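Local atomic coordinates of Rep protein (Adeno-associated virus - 5, PDB entry 1M55), a protein that probably binds the viral replication origin and nicks one DNA strand there, using a metal-dependent endonuclease domain of the rolling-circle replication type. Residues 91-96 / 147-152; 66-69 / 74-77; 173-176 / 181-184; 102-107 / 131-136. One frame throughout, in Å; residues are numbered along the deposited sequence.

The four contacts show how one antiparallel sheet serves as a common floor for helices and turns in a viral nuclease. Contact 2 comes first in the chain and touches contact 1, where E95 OE2 receives a probable hydrogen bond from K76 N (2.9 Å). Contact 4 is nested inside the chain loop that contact 1 closes; W67 of contact 2 packs on its L104. Contact 3 follows last, where helix 179-191 meets the turn before it, and its centre is about 29 Å from that of contact 4, across the middle of the molecule. Strand 88-95, in contact 1, brings the packing and both zinc sites together.

Contact 1. Residues 91-96 / 147-152; sequences HTLVET and SGYIPA. With ZN (zinc ion), chain C; ZN (zinc ion), chain D.
H91 and Y149 approach without bonding to each other: ND1 of H91 is 4.5 Å from OH of Y149, yet both are hydrogen-bonded to one carboxylate oxygen, OE2 of E6 on the neighbouring strand 3-10. This shared acceptor links H91 on the strand to Y149 on helix 149-154. The direct grip is apolar and falls to L93. Its CD1 reaches the edge of the Y149 ring, near the ring plane, at CD2 (3.8 Å), and also meets CG1 of I150 at 3.6 Å, while the other methyl, CD2, lies 4.0 Å from CE2 of Y149. With CG anti to the backbone N (chi1 180°), Y149 sends its ring out toward the strand, slantwise to L93, and its hydroxyl arrives near H91. The L93 and I150 side chains run past each other in opposite directions. Beyond the packing, the strand holds metal at two points: H91 NE2 binds one zinc ion at 2.0 Å, and E95 OE2 binds another at 2.2 Å with Q73 and two waters. H89 and H91, with a single residue between them on one strand and a zinc ion held together with E82, are consistent with the HUH motif of rolling-circle nucleases.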
loop_
_atom_site.group_PDB
_atom_site.type_symbol
_atom_site.label_atom_id
_atom_site.label_comp_id
_atom_site.label_asym_id
_atom_site.label_seq_id
_atom_site.Cartn_x
_atom_site.Cartn_y
_atom_site.Cartn_z
ATOM N N HIS A 91 1.557 -0.910 -2.785
ATOM C CA HIS A 91 0.804 -0.729 -4.022
ATOM C C HIS A 91 -0.555 -0.370 -3.442
ATOM O O HIS A 91 -1.214 -1.210 -2.819
ATOM C CB HIS A 91 0.691 -2.027 -4.822
ATOM C CG HIS A 91 1.942 -2.387 -5.553
ATOM N ND1 HIS A 91 2.177 -2.079 -6.875
ATOM C CD2 HIS A 91 3.055 -3.027 -5.117
ATOM C CE1 HIS A 91 3.396 -2.531 -7.195
ATOM N NE2 HIS A 91 3.966 -3.113 -6.162
ATOM N N THR A 92 -0.929 0.894 -3.574
ATOM C CA THR A 92 -2.182 1.380 -3.024
ATOM C C THR A 92 -3.240 1.580 -4.106
ATOM O O THR A 92 -3.200 2.566 -4.847
ATOM C CB THR A 92 -1.936 2.700 -2.258
ATOM O OG1 THR A 92 -0.737 2.571 -1.476
ATOM C CG2 THR A 92 -3.098 3.018 -1.332
ATOM N N LEU A 93 -4.146 0.611 -4.228
ATOM C CA LEU A 93 -5.224 0.694 -5.206
ATOM C C LEU A 93 -6.467 1.216 -4.504
ATOM O O LEU A 93 -6.958 0.598 -3.553
ATOM C CB LEU A 93 -5.535 -0.679 -5.807
ATOM C CG LEU A 93 -4.499 -1.365 -6.695
ATOM C CD1 LEU A 93 -5.039 -2.726 -7.120
ATOM C CD2 LEU A 93 -4.206 -0.505 -7.906
ATOM N N VAL A 94 -6.965 2.359 -4.955
ATOM C CA VAL A 94 -8.162 2.944 -4.366
ATOM C C VAL A 94 -9.109 3.261 -5.516
ATOM O O VAL A 94 -8.677 3.743 -6.566
ATOM C CB VAL A 94 -7.842 4.215 -3.562
ATOM C CG1 VAL A 94 -9.064 4.636 -2.771
ATOM C CG2 VAL A 94 -6.679 3.957 -2.610
ATOM N N GLU A 95 -10.394 2.971 -5.339
ATOM C CA GLU A 95 -11.350 3.212 -6.414
ATOM C C GLU A 95 -11.401 4.676 -6.830
ATOM O O GLU A 95 -11.197 5.574 -6.015
ATOM C CB GLU A 95 -12.737 2.687 -6.057
ATOM C CG GLU A 95 -13.502 3.526 -5.072
ATOM C CD GLU A 95 -14.874 2.957 -4.801
ATOM O OE1 GLU A 95 -15.567 2.566 -5.765
ATOM O OE2 GLU A 95 -15.255 2.893 -3.617
ATOM N N THR A 96 -11.680 4.898 -8.110
ATOM C CA THR A 96 -11.727 6.235 -8.694
ATOM C C THR A 96 -12.928 7.102 -8.312
ATOM O O THR A 96 -12.870 8.328 -8.419
ATOM C CB THR A 96 -11.686 6.142 -10.229
ATOM O OG1 THR A 96 -12.809 5.374 -10.690
ATOM C CG2 THR A 96 -10.411 5.459 -10.687
ATOM N N SER A 147 -10.454 -4.261 -11.483
ATOM C CA SER A 147 -10.235 -5.318 -10.496
ATOM C C SER A 147 -9.308 -6.445 -10.939
ATOM O O SER A 147 -8.593 -7.017 -10.110
ATOM C CB SER A 147 -11.575 -5.913 -10.054
ATOM O OG SER A 147 -12.476 -4.886 -9.676
ATOM N N GLY A 148 -9.329 -6.763 -12.233
ATOM C CA GLY A 148 -8.496 -7.829 -12.766
ATOM C C GLY A 148 -7.011 -7.661 -12.497
ATOM O O GLY A 148 -6.271 -8.646 -12.441
ATOM N N TYR A 149 -6.579 -6.415 -12.333
ATOM C CA TYR A 149 -5.183 -6.095 -12.043
ATOM C C TYR A 149 -4.742 -6.779 -10.740
ATOM O O TYR A 149 -3.577 -7.154 -10.585
ATOM C CB TYR A 149 -5.035 -4.575 -11.929
ATOM C CG TYR A 149 -3.644 -4.056 -11.620
ATOM C CD1 TYR A 149 -2.709 -3.863 -12.637
ATOM C CD2 TYR A 149 -3.298 -3.666 -10.322
ATOM C CE1 TYR A 149 -1.462 -3.287 -12.375
ATOM C CE2 TYR A 149 -2.054 -3.087 -10.047
ATOM C CZ TYR A 149 -1.144 -2.899 -11.081
ATOM O OH TYR A 149 0.078 -2.312 -10.829
ATOM N N ILE A 150 -5.680 -6.971 -9.815
ATOM C CA ILE A 150 -5.361 -7.608 -8.542
ATOM C C ILE A 150 -4.920 -9.070 -8.715
ATOM O O ILE A 150 -3.779 -9.405 -8.381
ATOM C CB ILE A 150 -6.524 -7.442 -7.519
ATOM C CG1 ILE A 150 -6.701 -5.953 -7.195
ATOM C CG2 ILE A 150 -6.250 -8.247 -6.255
ATOM C CD1 ILE A 150 -7.975 -5.614 -6.440
ATOM N N PRO A 151 -5.787 -9.951 -9.261
ATOM C CA PRO A 151 -5.355 -11.347 -9.428
ATOM C C PRO A 151 -4.251 -11.533 -10.478
ATOM O O PRO A 151 -3.442 -12.459 -10.385
ATOM C CB PRO A 151 -6.648 -12.067 -9.836
ATOM C CG PRO A 151 -7.430 -10.998 -10.535
ATOM C CD PRO A 151 -7.206 -9.799 -9.635
ATOM N N ALA A 152 -4.204 -10.636 -11.457
ATOM C CA ALA A 152 -3.206 -10.723 -12.517
ATOM C C ALA A 152 -1.798 -10.332 -12.099
ATOM O O ALA A 152 -0.826 -11.003 -12.455
ATOM C CB ALA A 152 -3.629 -9.862 -13.691
HETATM ZN ZN ZN C . 5.793 -3.867 -5.852
HETATM ZN ZN ZN D . -17.384 2.908 -3.248
HETATM O O HOH W 1 -18.042 4.257 -5.098
HETATM O O HOH W 2 -17.068 1.761 -1.189
#

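Contact 2. Residues 66-69 / 74-77; sequences EWNK and ESKF
W67 and S75 meet where helix 50-71 ends and the chain turns back into strand 77-83, a helix-loop-strand connection leading into the central antiparallel sheet of this Rep nuclease fold. Along the helix, E66 comes first; its OE2 forms a salt bridge with NZ of K69 at 2.8 Å, on the side away from the loop. At W67, CG stands anti to the backbone N (chi1 -175°), which directs the indole at the loop, and the pyrrole edge takes up S75: OG lies in the plane of the ring, 3.4 Å from CD1 of W67. V94 of strand 88-95 packs near NE1, while the six-membered ring meets L104 of helix 101-118, and I111 of that helix also packs on the side chain. The tryptophan thus joins the loop to strand 88-95 and helix 101-118. N68 follows and leans over the loop itself. Its side chain and that of E74 cross at a slant, their amide and carboxylate planes 50° apart, with CG of N68 4.1 Å from OE1 of E74; which way round the amide sits is uncertain. The loop is further placed by its own bonds: S75 OG is hydrogen-bonded to S71 OG, and S75 O to N168 ND2. Between indole and serine sits one water, which accepts hydrogen bonds from W67 NE1 at 3.0 Å and from S75 OG at 2.7 Å.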
loop_
_atom_site.group_PDB
_atom_site.type_symbol
_atom_site.label_atom_id
_atom_site.label_comp_id
_atom_site.label_asym_id
_atom_site.label_seq_id
_atom_site.Cartn_x
_atom_site.Cartn_y
_atom_site.Cartn_z
ATOM N N GLU A 66 -7.528 10.027 4.641
ATOM C CA GLU A 66 -7.407 11.300 3.942
ATOM C C GLU A 66 -8.109 11.182 2.583
ATOM O O GLU A 66 -8.794 12.109 2.145
ATOM C CB GLU A 66 -5.932 11.667 3.771
ATOM C CG GLU A 66 -5.652 13.160 3.621
ATOM C CD GLU A 66 -5.982 13.979 4.869
ATOM O OE1 GLU A 66 -6.159 13.406 5.973
ATOM O OE2 GLU A 66 -6.048 15.216 4.739
ATOM N N TRP A 67 -7.978 10.025 1.944
ATOM C CA TRP A 67 -8.629 9.787 0.655
ATOM C C TRP A 67 -10.147 9.861 0.839
ATOM O O TRP A 67 -10.844 10.487 0.037
ATOM C CB TRP A 67 -8.244 8.414 0.102
ATOM C CG TRP A 67 -8.785 8.144 -1.272
ATOM C CD1 TRP A 67 -10.056 7.768 -1.589
ATOM C CD2 TRP A 67 -8.064 8.213 -2.511
ATOM N NE1 TRP A 67 -10.173 7.596 -2.945
ATOM C CE2 TRP A 67 -8.968 7.862 -3.538
ATOM C CE3 TRP A 67 -6.742 8.535 -2.855
ATOM C CZ2 TRP A 67 -8.595 7.822 -4.889
ATOM C CZ3 TRP A 67 -6.370 8.494 -4.203
ATOM C CH2 TRP A 67 -7.297 8.138 -5.200
ATOM N N ASN A 68 -10.645 9.249 1.915
ATOM C CA ASN A 68 -12.079 9.249 2.211
ATOM C C ASN A 68 -12.595 10.676 2.372
ATOM O O ASN A 68 -13.751 10.961 2.064
ATOM C CB ASN A 68 -12.384 8.453 3.491
ATOM C CG ASN A 68 -12.128 6.949 3.351
ATOM O OD1 ASN A 68 -12.098 6.233 4.353
ATOM N ND2 ASN A 68 -11.955 6.467 2.127
ATOM N N LYS A 69 -11.752 11.569 2.880
ATOM C CA LYS A 69 -12.144 12.966 3.050
ATOM C C LYS A 69 -12.494 13.559 1.683
ATOM O O LYS A 69 -13.495 14.264 1.538
ATOM C CB LYS A 69 -11.009 13.771 3.685
ATOM C CG LYS A 69 -11.332 15.247 3.872
ATOM C CD LYS A 69 -10.119 16.032 4.320
ATOM C CE LYS A 69 -9.041 15.999 3.264
ATOM N NZ LYS A 69 -7.956 16.965 3.561
ATOM N N GLU A 74 -16.532 5.606 2.054
ATOM C CA GLU A 74 -15.548 4.627 2.500
ATOM C C GLU A 74 -15.094 3.936 1.214
ATOM O O GLU A 74 -15.611 2.885 0.846
ATOM C CB GLU A 74 -16.180 3.607 3.452
ATOM C CG GLU A 74 -15.210 2.552 3.991
ATOM C CD GLU A 74 -14.271 3.071 5.076
ATOM O OE1 GLU A 74 -14.340 4.264 5.438
ATOM O OE2 GLU A 74 -13.460 2.268 5.582
ATOM N N SER A 75 -14.162 4.564 0.506
ATOM C CA SER A 75 -13.656 4.032 -0.751
ATOM C C SER A 75 -13.121 2.602 -0.668
ATOM O O SER A 75 -12.491 2.212 0.325
ATOM C CB SER A 75 -12.561 4.950 -1.303
ATOM O OG SER A 75 -13.051 6.259 -1.543
ATOM N N LYS A 76 -13.399 1.823 -1.712
ATOM C CA LYS A 76 -12.927 0.448 -1.804
ATOM C C LYS A 76 -11.436 0.522 -2.110
ATOM O O LYS A 76 -10.983 1.442 -2.814
ATOM C CB LYS A 76 -13.651 -0.299 -2.925
ATOM C CG LYS A 76 -15.111 -0.604 -2.630
ATOM C CD LYS A 76 -15.246 -1.535 -1.434
ATOM C CE LYS A 76 -16.696 -1.919 -1.186
ATOM N NZ LYS A 76 -16.816 -2.950 -0.119
ATOM N N PHE A 77 -10.682 -0.443 -1.594
ATOM C CA PHE A 77 -9.241 -0.467 -1.794
ATOM C C PHE A 77 -8.666 -1.865 -1.687
ATOM O O PHE A 77 -9.307 -2.784 -1.166
ATOM C CB PHE A 77 -8.541 0.407 -0.725
ATOM C CG PHE A 77 -8.676 -0.124 0.693
ATOM C CD1 PHE A 77 -7.794 -1.090 1.188
ATOM C CD2 PHE A 77 -9.701 0.325 1.522
ATOM C CE1 PHE A 77 -7.937 -1.601 2.485
ATOM C CE2 PHE A 77 -9.853 -0.180 2.821
ATOM C CZ PHE A 77 -8.969 -1.144 3.301
HETATM O O HOH W 3 -12.785 6.788 -4.222
#

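Contact 3. Residues 173-176 / 181-184; sequences KLAA and ERKR
R182 reaches along the segment 173-176 with the edge of its guanidinium; that segment is a turn of helical backbone conformation that leads into helix 179-191, the C-terminal helix of the Rep nuclease fold. The arginine runs extended from CG to NE, and with CG anti to the carbonyl carbon (chi1 -75°) this carries its end to two successive carbonyls. NE donates to A175 O at 2.9 Å, bent to 133° at the hydrogen, while NH2 donates to A176 O, also at 2.9 Å, along a straighter path of 154°. The buried charge has further acceptors in Q80 OE1 and L155 O, so the turn and the sheet side are held through one residue. E181 behaves differently. It has CG anti to its own backbone N, which lays CG against A175, 3.4 Å from A175 N; the side chain crosses L174 at about a right angle, the two CG atoms 3.8 Å apart. The bend at the next bond then turns the carboxylate to R184, which grips it side-on: R184 NE reaches E181 OE1 and NH2 reaches OE2. A water bridges the two segments as well, accepting from A175 N at 3.0 Å and donating to E181 OE2 at 2.9 Å.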
loop_
_atom_site.group_PDB
_atom_site.type_symbol
_atom_site.label_atom_id
_atom_site.label_comp_id
_atom_site.label_asym_id
_atom_site.label_seq_id
_atom_site.Cartn_x
_atom_site.Cartn_y
_atom_site.Cartn_z
ATOM N N LYS A 173 -10.891 -10.484 0.351
ATOM C CA LYS A 173 -10.612 -10.489 1.786
ATOM C C LYS A 173 -9.805 -11.697 2.251
ATOM O O LYS A 173 -8.849 -11.555 3.016
ATOM C CB LYS A 173 -11.909 -10.383 2.595
ATOM C CG LYS A 173 -12.496 -8.982 2.653
ATOM C CD LYS A 173 -13.765 -8.957 3.489
ATOM C CE LYS A 173 -14.236 -7.534 3.748
ATOM N NZ LYS A 173 -13.244 -6.766 4.555
ATOM N N LEU A 174 -10.174 -12.884 1.784
ATOM C CA LEU A 174 -9.457 -14.089 2.177
ATOM C C LEU A 174 -8.078 -14.166 1.516
ATOM O O LEU A 174 -7.097 -14.543 2.157
ATOM C CB LEU A 174 -10.287 -15.330 1.843
ATOM C CG LEU A 174 -9.652 -16.695 2.110
ATOM C CD1 LEU A 174 -9.217 -16.831 3.571
ATOM C CD2 LEU A 174 -10.654 -17.777 1.737
ATOM N N ALA A 175 -8.005 -13.767 0.251
ATOM C CA ALA A 175 -6.755 -13.797 -0.502
ATOM C C ALA A 175 -5.656 -12.914 0.077
ATOM O O ALA A 175 -4.478 -13.257 0.001
ATOM C CB ALA A 175 -7.014 -13.406 -1.959
ATOM N N ALA A 176 -6.046 -11.790 0.672
ATOM C CA ALA A 176 -5.088 -10.835 1.225
ATOM C C ALA A 176 -3.902 -11.452 1.960
ATOM O O ALA A 176 -2.748 -11.130 1.665
ATOM C CB ALA A 176 -5.806 -9.820 2.118
ATOM N N GLU A 181 -5.368 -19.296 -1.198
ATOM C CA GLU A 181 -6.478 -18.590 -1.830
ATOM C C GLU A 181 -5.962 -17.780 -3.031
ATOM O O GLU A 181 -6.625 -17.706 -4.068
ATOM C CB GLU A 181 -7.188 -17.685 -0.812
ATOM C CG GLU A 181 -8.284 -16.783 -1.390
ATOM C CD GLU A 181 -9.522 -17.525 -1.883
ATOM O OE1 GLU A 181 -9.542 -18.773 -1.876
ATOM O OE2 GLU A 181 -10.489 -16.845 -2.281
ATOM N N ARG A 182 -4.784 -17.173 -2.889
ATOM C CA ARG A 182 -4.191 -16.408 -3.986
ATOM C C ARG A 182 -3.958 -17.346 -5.168
ATOM O O ARG A 182 -4.279 -17.011 -6.307
ATOM C CB ARG A 182 -2.870 -15.770 -3.552
ATOM C CG ARG A 182 -3.056 -14.563 -2.645
ATOM C CD ARG A 182 -1.755 -14.100 -2.004
ATOM N NE ARG A 182 -1.956 -12.849 -1.274
ATOM C CZ ARG A 182 -1.488 -11.667 -1.665
ATOM N NH1 ARG A 182 -0.769 -11.563 -2.779
ATOM N NH2 ARG A 182 -1.791 -10.576 -0.976
ATOM N N LYS A 183 -3.446 -18.537 -4.873
ATOM C CA LYS A 183 -3.185 -19.557 -5.882
ATOM C C LYS A 183 -4.489 -19.904 -6.614
ATOM O O LYS A 183 -4.517 -20.007 -7.840
ATOM C CB LYS A 183 -2.591 -20.793 -5.198
ATOM C CG LYS A 183 -2.100 -21.892 -6.119
ATOM C CD LYS A 183 -1.454 -23.011 -5.310
ATOM C CE LYS A 183 -1.034 -24.170 -6.200
ATOM N NZ LYS A 183 -0.441 -25.296 -5.420
ATOM N N ARG A 184 -5.584 -20.024 -5.865
ATOM C CA ARG A 184 -6.880 -20.338 -6.464
ATOM C C ARG A 184 -7.343 -19.229 -7.416
ATOM O O ARG A 184 -7.776 -19.498 -8.543
ATOM C CB ARG A 184 -7.946 -20.562 -5.384
ATOM C CG ARG A 184 -9.309 -20.966 -5.946
ATOM C CD ARG A 184 -10.376 -21.098 -4.865
ATOM N NE ARG A 184 -10.839 -19.806 -4.355
ATOM C CZ ARG A 184 -11.730 -19.025 -4.964
ATOM N NH1 ARG A 184 -12.268 -19.388 -6.119
ATOM N NH2 ARG A 184 -12.099 -17.880 -4.404
HETATM O O HOH W 4 -10.289 -13.989 -1.634
#

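Contact 4. Residues 102-107 / 131-136; sequences MVLGRY and VAITKV
L104 and I133 carry the apolar part of this contact, in which helix 101-118 rests on the short strand 131-133 of the sheet. The two side chains lie alongside, pointing opposite ways, and their methyls meet flank to flank: CD2 of L104 lies 3.8 Å from CG2 of I133, and CG of L104 is 3.9 Å from CD1 of I133. The leucine points at the strand with CG anti to its backbone N (chi1 -175°). On the isoleucine, the extended second torsion (169°) carries CD1 out toward the helix, while CG2 remains nearer the strand backbone to meet the leucine methyl.

The second kind of interaction is side chain against backbone. The same CD1 of I133 comes within 3.9 Å of CA of G105, touching the helix where it has no side chain. Y5 of strand 3-10, I99 and N142 also pack on L104, and V108 and N142 on I133, so both residues share a wider, largely apolar seam between helix and sheet.

Polar interactions flank the contact without crossing it. T134 OG1 is hydrogen-bonded to E6 OE1, and K135 NZ to N142 OD1, holding T134 and K135 in place. With no hydrogen bond joining the two segments, their direct hold rests on van der Waals contact, which can fix spacing but gives little directional restraint.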
loop_
_atom_site.group_PDB
_atom_site.type_symbol
_atom_site.label_atom_id
_atom_site.label_comp_id
_atom_site.label_asym_id
_atom_site.label_seq_id
_atom_site.Cartn_x
_atom_site.Cartn_y
_atom_site.Cartn_z
ATOM N N MET A 102 -7.749 14.922 -13.075
ATOM C CA MET A 102 -7.029 16.196 -13.094
ATOM C C MET A 102 -6.721 16.759 -11.704
ATOM O O MET A 102 -5.742 17.487 -11.527
ATOM C CB MET A 102 -7.775 17.239 -13.941
ATOM C CG MET A 102 -8.970 17.899 -13.264
ATOM S SD MET A 102 -9.739 19.187 -14.296
ATOM C CE MET A 102 -8.282 20.166 -14.793
ATOM N N VAL A 103 -7.534 16.395 -10.717
ATOM C CA VAL A 103 -7.335 16.880 -9.357
ATOM C C VAL A 103 -6.551 15.895 -8.469
ATOM O O VAL A 103 -6.048 16.270 -7.401
ATOM C CB VAL A 103 -8.693 17.248 -8.703
ATOM C CG1 VAL A 103 -9.452 15.998 -8.273
ATOM C CG2 VAL A 103 -8.479 18.193 -7.544
ATOM N N LEU A 104 -6.412 14.655 -8.932
ATOM C CA LEU A 104 -5.698 13.617 -8.185
ATOM C C LEU A 104 -4.303 14.036 -7.718
ATOM O O LEU A 104 -3.904 13.727 -6.592
ATOM C CB LEU A 104 -5.606 12.328 -9.011
ATOM C CG LEU A 104 -4.994 11.099 -8.327
ATOM C CD1 LEU A 104 -5.846 10.663 -7.144
ATOM C CD2 LEU A 104 -4.863 9.965 -9.331
ATOM N N GLY A 105 -3.566 14.742 -8.571
ATOM C CA GLY A 105 -2.229 15.181 -8.211
ATOM C C GLY A 105 -2.232 16.024 -6.948
ATOM O O GLY A 105 -1.449 15.786 -6.027
ATOM N N ARG A 106 -3.130 17.003 -6.890
ATOM C CA ARG A 106 -3.223 17.871 -5.725
ATOM C C ARG A 106 -3.648 17.079 -4.490
ATOM O O ARG A 106 -3.083 17.259 -3.410
ATOM C CB ARG A 106 -4.208 19.009 -5.978
ATOM C CG ARG A 106 -4.028 20.199 -5.047
ATOM C CD ARG A 106 -5.146 21.205 -5.231
ATOM N NE ARG A 106 -6.427 20.686 -4.751
ATOM C CZ ARG A 106 -7.596 20.887 -5.351
ATOM N NH1 ARG A 106 -7.669 21.598 -6.470
ATOM N NH2 ARG A 106 -8.704 20.392 -4.820
ATOM N N TYR A 107 -4.628 16.197 -4.652
ATOM C CA TYR A 107 -5.107 15.381 -3.537
ATOM C C TYR A 107 -3.992 14.522 -2.948
ATOM O O TYR A 107 -3.781 14.513 -1.732
ATOM C CB TYR A 107 -6.264 14.484 -3.981
ATOM C CG TYR A 107 -7.583 15.201 -4.170
ATOM C CD1 TYR A 107 -8.694 14.526 -4.669
ATOM C CD2 TYR A 107 -7.726 16.550 -3.841
ATOM C CE1 TYR A 107 -9.914 15.169 -4.835
ATOM C CE2 TYR A 107 -8.946 17.205 -4.003
ATOM C CZ TYR A 107 -10.034 16.506 -4.501
ATOM O OH TYR A 107 -11.245 17.141 -4.666
ATOM N N VAL A 131 6.016 9.015 -2.880
ATOM C CA VAL A 131 4.561 8.903 -3.031
ATOM C C VAL A 131 4.348 9.198 -4.511
ATOM O O VAL A 131 4.430 10.355 -4.937
ATOM C CB VAL A 131 3.774 9.914 -2.172
ATOM C CG1 VAL A 131 2.276 9.775 -2.443
ATOM C CG2 VAL A 131 4.042 9.671 -0.700
ATOM N N ALA A 132 4.128 8.152 -5.300
ATOM C CA ALA A 132 3.979 8.309 -6.742
ATOM C C ALA A 132 2.713 7.716 -7.347
ATOM O O ALA A 132 2.391 6.548 -7.123
ATOM C CB ALA A 132 5.206 7.715 -7.443
ATOM N N ILE A 133 2.006 8.523 -8.133
ATOM C CA ILE A 133 0.797 8.067 -8.815
ATOM C C ILE A 133 1.256 7.338 -10.084
ATOM O O ILE A 133 2.077 7.860 -10.846
ATOM C CB ILE A 133 -0.091 9.250 -9.258
ATOM C CG1 ILE A 133 -0.508 10.092 -8.052
ATOM C CG2 ILE A 133 -1.323 8.732 -9.997
ATOM C CD1 ILE A 133 -1.149 11.412 -8.434
ATOM N N THR A 134 0.754 6.131 -10.303
ATOM C CA THR A 134 1.129 5.388 -11.496
ATOM C C THR A 134 0.495 6.052 -12.719
ATOM O O THR A 134 -0.701 6.374 -12.721
ATOM C CB THR A 134 0.704 3.913 -11.397
ATOM O OG1 THR A 134 1.309 3.331 -10.237
ATOM C CG2 THR A 134 1.150 3.136 -12.630
ATOM N N LYS A 135 1.325 6.304 -13.727
ATOM C CA LYS A 135 0.898 6.939 -14.973
ATOM C C LYS A 135 0.863 5.909 -16.103
ATOM O O LYS A 135 1.463 4.832 -16.002
ATOM C CB LYS A 135 1.886 8.045 -15.371
ATOM C CG LYS A 135 2.286 8.996 -14.262
ATOM C CD LYS A 135 1.170 9.935 -13.893
ATOM C CE LYS A 135 1.648 10.932 -12.856
ATOM N NZ LYS A 135 0.680 12.042 -12.683
ATOM N N VAL A 136 0.162 6.254 -17.178
ATOM C CA VAL A 136 0.075 5.387 -18.350
ATOM C C VAL A 136 1.478 5.323 -18.970
ATOM O O VAL A 136 1.906 4.285 -19.474
ATOM C CB VAL A 136 -0.929 5.947 -19.385
ATOM C CG1 VAL A 136 -0.916 5.099 -20.650
ATOM C CG2 VAL A 136 -2.333 5.980 -18.793
#